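Long-range contact in SAM-dependent methyltransferase (Anabaena variabilis ATCC 29413, PDB 3GGD), which probably transfers a methyl group from S-adenosyl-L-methionine to an acceptor substrate, and is seen here with the by-product S-adenosyl-L-homocysteine bound: residues S30-A42 with F221-A233. Sequence-based numbering, arbitrary orientation. Where two conformers were deposited one is given.
Sequences STPVLWDANVERA and FQSIHKLPDGNYA. With SAH (S-adenosyl-L-homocysteine), chain E; EDO (1,2-ethanediol), chain L; EDO (1,2-ethanediol), chain K; EDO (1,2-ethanediol), chain P.
The guanidinium of Arg41 lies flat on the ring of Tyr232, a cation-pi stack with the planes 13° apart and Arg41 CZ 3.8 Å from the ring centroid. Ala37 CB sits over the rim of the opposite face, while the nitrogens at the guanidinium edge donate hydrogen bonds. Arg41 NH1 (3.0 Å) and Arg41 NH2 (3.1 Å) both donate to Ser223 O, from the same face of its carbonyl plane. Arg41 NH1 also meets a lone pair of Gln222 OE1 in the amide plane, at 2.8 Å, the two flat groups standing nearly perpendicular (89°). From its own segment, Asn38 OD1 accepts from Arg41 NE and helps fix the rotation of the group. A leucine in place of Arg41 would probably leave Ser223 O and Gln222 OE1 without these donors and the Tyr232 face without its cation.

Farther along, Ile224 N donates to Leu34 O (2.9 Å). The Ile224 side chain spreads over the turn from Val33 to Asp36: with CG1 wedged between backbone N and carbonyl carbon (chi1 67°), Ile224 CD1 reaches Pro32 CB at 3.9 Å and CG2 lies against Asp36 O. Trp35 CB abuts the edge of the Phe221 ring, while the indole has Val33 CG1 on one face and the sulfur of S-adenosyl-L-homocysteine on the other, SD being 3.3 Å from Trp35 CE2.

The loop between helices 15-29 and 43-50, which brings Trp35 into the S-adenosyl-L-homocysteine pocket of the Rossmann-like fold, is thus joined to the connection between outermost strand 211-217 and strand 237-244, and helix 184-190 packs against Pro32, Leu34 and Trp35.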
# COMPACT_ATOMS: atom_id res chain seq x y z
N SER A 30 -3.02 -19.74 6.21
CA SER A 30 -4.30 -19.11 5.95
C SER A 30 -4.79 -18.24 7.13
O SER A 30 -5.92 -18.35 7.57
CB SER A 30 -5.36 -20.18 5.59
OG SER A 30 -4.98 -20.86 4.41
N THR A 31 -3.94 -17.32 7.59
CA THR A 31 -4.28 -16.49 8.70
C THR A 31 -4.85 -15.15 8.15
O THR A 31 -4.67 -14.82 6.98
CB THR A 31 -3.04 -16.31 9.61
OG1 THR A 31 -1.91 -15.97 8.80
CG2 THR A 31 -2.69 -17.57 10.36
N PRO A 32 -5.58 -14.40 9.00
CA PRO A 32 -6.22 -13.16 8.59
C PRO A 32 -5.23 -12.07 8.24
O PRO A 32 -4.12 -12.05 8.78
CB PRO A 32 -7.04 -12.75 9.81
CG PRO A 32 -7.06 -13.90 10.69
CD PRO A 32 -5.86 -14.74 10.40
N VAL A 33 -5.65 -11.18 7.34
CA VAL A 33 -4.80 -10.12 6.82
C VAL A 33 -5.48 -8.81 7.17
O VAL A 33 -6.53 -8.46 6.63
CB VAL A 33 -4.57 -10.30 5.30
CG1 VAL A 33 -3.76 -9.13 4.71
CG2 VAL A 33 -3.90 -11.67 5.02
N LEU A 34 -4.87 -8.10 8.09
CA LEU A 34 -5.46 -6.92 8.72
C LEU A 34 -6.10 -5.92 7.77
O LEU A 34 -7.19 -5.41 8.03
CB LEU A 34 -4.37 -6.19 9.55
CG LEU A 34 -4.72 -4.84 10.18
CD1 LEU A 34 -5.71 -5.08 11.31
CD2 LEU A 34 -3.43 -4.12 10.68
N TRP A 35 -5.40 -5.60 6.69
CA TRP A 35 -5.86 -4.56 5.75
C TRP A 35 -6.74 -5.07 4.60
O TRP A 35 -7.21 -4.28 3.78
CB TRP A 35 -4.66 -3.86 5.13
CG TRP A 35 -3.71 -4.86 4.55
CD1 TRP A 35 -3.78 -5.46 3.32
CD2 TRP A 35 -2.59 -5.42 5.22
NE1 TRP A 35 -2.74 -6.37 3.19
CE2 TRP A 35 -2.00 -6.36 4.34
CE3 TRP A 35 -2.01 -5.23 6.47
CZ2 TRP A 35 -0.86 -7.09 4.68
CZ3 TRP A 35 -0.89 -5.95 6.82
CH2 TRP A 35 -0.33 -6.87 5.92
N ASP A 36 -7.01 -6.37 4.58
CA ASP A 36 -7.62 -6.99 3.39
C ASP A 36 -9.16 -6.89 3.45
O ASP A 36 -9.88 -7.88 3.52
CB ASP A 36 -7.11 -8.43 3.26
CG ASP A 36 -7.41 -9.06 1.91
OD1 ASP A 36 -7.61 -8.32 0.91
OD2 ASP A 36 -7.39 -10.31 1.84
N ALA A 37 -9.64 -5.65 3.47
CA ALA A 37 -11.07 -5.35 3.49
C ALA A 37 -11.73 -5.69 2.15
O ALA A 37 -11.09 -5.62 1.12
CB ALA A 37 -11.29 -3.83 3.79
N ASN A 38 -13.01 -6.03 2.17
CA ASN A 38 -13.74 -6.24 0.94
C ASN A 38 -13.70 -4.96 0.08
O ASN A 38 -13.62 -3.85 0.60
CB ASN A 38 -15.17 -6.66 1.24
CG ASN A 38 -15.89 -5.71 2.14
OD1 ASN A 38 -15.51 -5.54 3.30
ND2 ASN A 38 -16.95 -5.09 1.62
N VAL A 39 -13.69 -5.14 -1.25
CA VAL A 39 -13.48 -4.03 -2.19
C VAL A 39 -14.44 -2.85 -1.98
O VAL A 39 -14.08 -1.69 -2.17
CB VAL A 39 -13.51 -4.52 -3.67
CG1 VAL A 39 -12.28 -5.44 -3.93
CG2 VAL A 39 -14.90 -5.19 -4.01
N GLU A 40 -15.66 -3.16 -1.57
CA GLU A 40 -16.65 -2.13 -1.36
C GLU A 40 -16.24 -1.10 -0.31
O GLU A 40 -16.73 0.02 -0.35
CB GLU A 40 -18.01 -2.71 -1.01
CG GLU A 40 -18.63 -3.58 -2.11
CD GLU A 40 -18.20 -5.05 -2.10
OE1 GLU A 40 -17.34 -5.42 -1.26
OE2 GLU A 40 -18.76 -5.86 -2.92
N ARG A 41 -15.33 -1.46 0.60
CA ARG A 41 -14.85 -0.54 1.65
C ARG A 41 -13.41 -0.10 1.35
O ARG A 41 -12.77 0.53 2.20
CB ARG A 41 -14.80 -1.27 3.02
CG ARG A 41 -16.08 -1.78 3.52
CD ARG A 41 -16.02 -2.21 4.98
NE ARG A 41 -15.25 -3.43 5.28
CZ ARG A 41 -14.26 -3.53 6.20
NH1 ARG A 41 -13.84 -2.49 6.96
NH2 ARG A 41 -13.69 -4.73 6.38
N ALA A 42 -12.86 -0.50 0.20
CA ALA A 42 -11.47 -0.24 -0.10
C ALA A 42 -11.37 0.44 -1.49
O ALA A 42 -11.69 1.63 -1.63
CB ALA A 42 -10.67 -1.53 -0.00
N PHE A 221 -9.22 4.54 6.99
CA PHE A 221 -8.68 3.36 6.33
C PHE A 221 -9.42 2.17 6.90
O PHE A 221 -9.62 2.08 8.11
CB PHE A 221 -7.19 3.19 6.58
CG PHE A 221 -6.59 2.05 5.83
CD1 PHE A 221 -6.26 2.20 4.49
CD2 PHE A 221 -6.39 0.82 6.44
CE1 PHE A 221 -5.73 1.12 3.77
CE2 PHE A 221 -5.85 -0.24 5.74
CZ PHE A 221 -5.52 -0.10 4.40
N GLN A 222 -9.86 1.26 6.04
CA GLN A 222 -10.66 0.14 6.52
C GLN A 222 -9.87 -1.14 6.76
O GLN A 222 -9.21 -1.65 5.84
CB GLN A 222 -11.77 -0.14 5.53
CG GLN A 222 -12.65 1.06 5.30
CD GLN A 222 -13.72 1.24 6.35
OE1 GLN A 222 -14.25 0.27 6.93
NE2 GLN A 222 -14.07 2.51 6.58
N SER A 223 -9.96 -1.66 7.98
CA SER A 223 -9.32 -2.91 8.36
C SER A 223 -10.41 -3.98 8.53
O SER A 223 -11.59 -3.67 8.46
CB SER A 223 -8.53 -2.77 9.68
OG SER A 223 -9.33 -2.99 10.83
N ILE A 224 -10.00 -5.22 8.76
CA ILE A 224 -10.95 -6.32 8.97
C ILE A 224 -11.08 -6.64 10.48
O ILE A 224 -11.79 -7.56 10.87
CB ILE A 224 -10.52 -7.62 8.21
CG1 ILE A 224 -9.21 -8.20 8.80
CG2 ILE A 224 -10.41 -7.33 6.75
CD1 ILE A 224 -8.98 -9.65 8.53
N HIS A 225 -10.35 -5.91 11.32
CA HIS A 225 -10.48 -6.15 12.75
C HIS A 225 -11.79 -5.60 13.30
O HIS A 225 -12.06 -4.39 13.22
CB HIS A 225 -9.36 -5.49 13.54
CG HIS A 225 -9.46 -5.75 15.00
ND1 HIS A 225 -9.15 -6.97 15.56
CD2 HIS A 225 -9.91 -4.97 16.01
CE1 HIS A 225 -9.38 -6.92 16.86
NE2 HIS A 225 -9.84 -5.72 17.16
N LYS A 226 -12.57 -6.49 13.91
CA LYS A 226 -13.85 -6.12 14.51
C LYS A 226 -13.68 -5.78 15.98
O LYS A 226 -13.16 -6.57 16.75
CB LYS A 226 -14.85 -7.28 14.42
CG LYS A 226 -15.40 -7.52 13.05
CD LYS A 226 -16.67 -8.41 13.10
CE LYS A 226 -17.18 -8.79 11.65
NZ LYS A 226 -16.18 -9.59 10.79
N LEU A 227 -14.18 -4.61 16.35
CA LEU A 227 -14.17 -4.16 17.70
C LEU A 227 -15.39 -4.79 18.42
O LEU A 227 -16.29 -5.31 17.77
CB LEU A 227 -14.24 -2.64 17.72
CG LEU A 227 -13.05 -1.95 17.07
CD1 LEU A 227 -13.34 -0.48 16.84
CD2 LEU A 227 -11.79 -2.17 17.92
N PRO A 228 -15.40 -4.75 19.76
CA PRO A 228 -16.50 -5.39 20.50
C PRO A 228 -17.91 -4.87 20.18
O PRO A 228 -18.87 -5.61 20.30
CB PRO A 228 -16.12 -5.16 21.95
CG PRO A 228 -14.64 -4.91 21.91
CD PRO A 228 -14.41 -4.17 20.67
N ASP A 229 -18.07 -3.61 19.77
CA ASP A 229 -19.41 -3.14 19.40
C ASP A 229 -19.85 -3.70 18.04
O ASP A 229 -20.98 -3.46 17.61
CB ASP A 229 -19.47 -1.61 19.37
CG ASP A 229 -18.65 -1.01 18.26
OD1 ASP A 229 -18.08 -1.80 17.47
OD2 ASP A 229 -18.55 0.23 18.17
N GLY A 230 -18.98 -4.46 17.39
CA GLY A 230 -19.28 -4.98 16.04
C GLY A 230 -18.75 -4.16 14.87
O GLY A 230 -18.70 -4.65 13.75
N ASN A 231 -18.37 -2.91 15.10
CA ASN A 231 -17.77 -2.11 14.05
C ASN A 231 -16.33 -2.50 13.77
O ASN A 231 -15.68 -3.07 14.63
CB ASN A 231 -17.82 -0.65 14.44
CG ASN A 231 -19.22 -0.17 14.58
OD1 ASN A 231 -20.01 -0.34 13.66
ND2 ASN A 231 -19.56 0.41 15.74
N TYR A 232 -15.86 -2.20 12.56
CA TYR A 232 -14.47 -2.45 12.19
C TYR A 232 -13.56 -1.33 12.67
O TYR A 232 -13.96 -0.17 12.68
CB TYR A 232 -14.31 -2.56 10.69
CG TYR A 232 -14.88 -3.81 10.11
CD1 TYR A 232 -14.24 -5.01 10.27
CD2 TYR A 232 -16.06 -3.78 9.38
CE1 TYR A 232 -14.75 -6.17 9.74
CE2 TYR A 232 -16.59 -4.94 8.83
CZ TYR A 232 -15.92 -6.13 9.02
OH TYR A 232 -16.42 -7.30 8.51
N ALA A 233 -12.32 -1.68 13.03
CA ALA A 233 -11.30 -0.68 13.38
C ALA A 233 -10.89 0.06 12.11
O ALA A 233 -10.49 -0.56 11.09
CB ALA A 233 -10.10 -1.32 14.05
N SAH E . -1.92 -2.75 -1.36
CA SAH E . -2.28 -4.05 -0.73
CB SAH E . -1.28 -4.51 0.36
CG SAH E . -0.99 -3.57 1.55
SD SAH E . 0.12 -4.31 2.77
C SAH E . -3.68 -4.03 -0.14
O SAH E . -4.30 -5.11 0.06
OXT SAH E . -4.22 -2.96 0.16
C5' SAH E . 1.68 -3.64 2.25
C4' SAH E . 2.27 -4.40 1.02
O4' SAH E . 3.52 -3.78 0.63
C3' SAH E . 2.62 -5.88 1.22
O3' SAH E . 2.03 -6.72 0.24
C2' SAH E . 4.13 -5.94 1.09
O2' SAH E . 4.68 -7.21 0.68
C1' SAH E . 4.41 -4.78 0.15
N9 SAH E . 5.80 -4.31 0.19
C8 SAH E . 6.53 -4.13 1.33
N7 SAH E . 7.75 -3.66 1.02
C5 SAH E . 7.80 -3.55 -0.34
C6 SAH E . 8.83 -3.16 -1.30
N6 SAH E . 10.03 -2.82 -0.78
N1 SAH E . 8.57 -3.20 -2.62
C2 SAH E . 7.33 -3.59 -3.07
N3 SAH E . 6.37 -3.97 -2.23
C4 SAH E . 6.55 -3.99 -0.89
C1 EDO L . -9.86 2.52 2.64
O1 EDO L . -10.07 1.14 2.97
C2 EDO L . -9.79 2.77 1.11
O2 EDO L . -8.90 1.86 0.39
C1 EDO K . -11.90 -9.50 1.51
O1 EDO K . -13.04 -9.45 0.67
C2 EDO K . -10.79 -9.95 0.59
O2 EDO K . -10.25 -11.21 1.02
C1 EDO P . -9.70 -5.42 20.50
O1 EDO P . -11.05 -5.41 19.98
C2 EDO P . -8.91 -4.22 19.98
O2 EDO P . -7.52 -4.18 20.39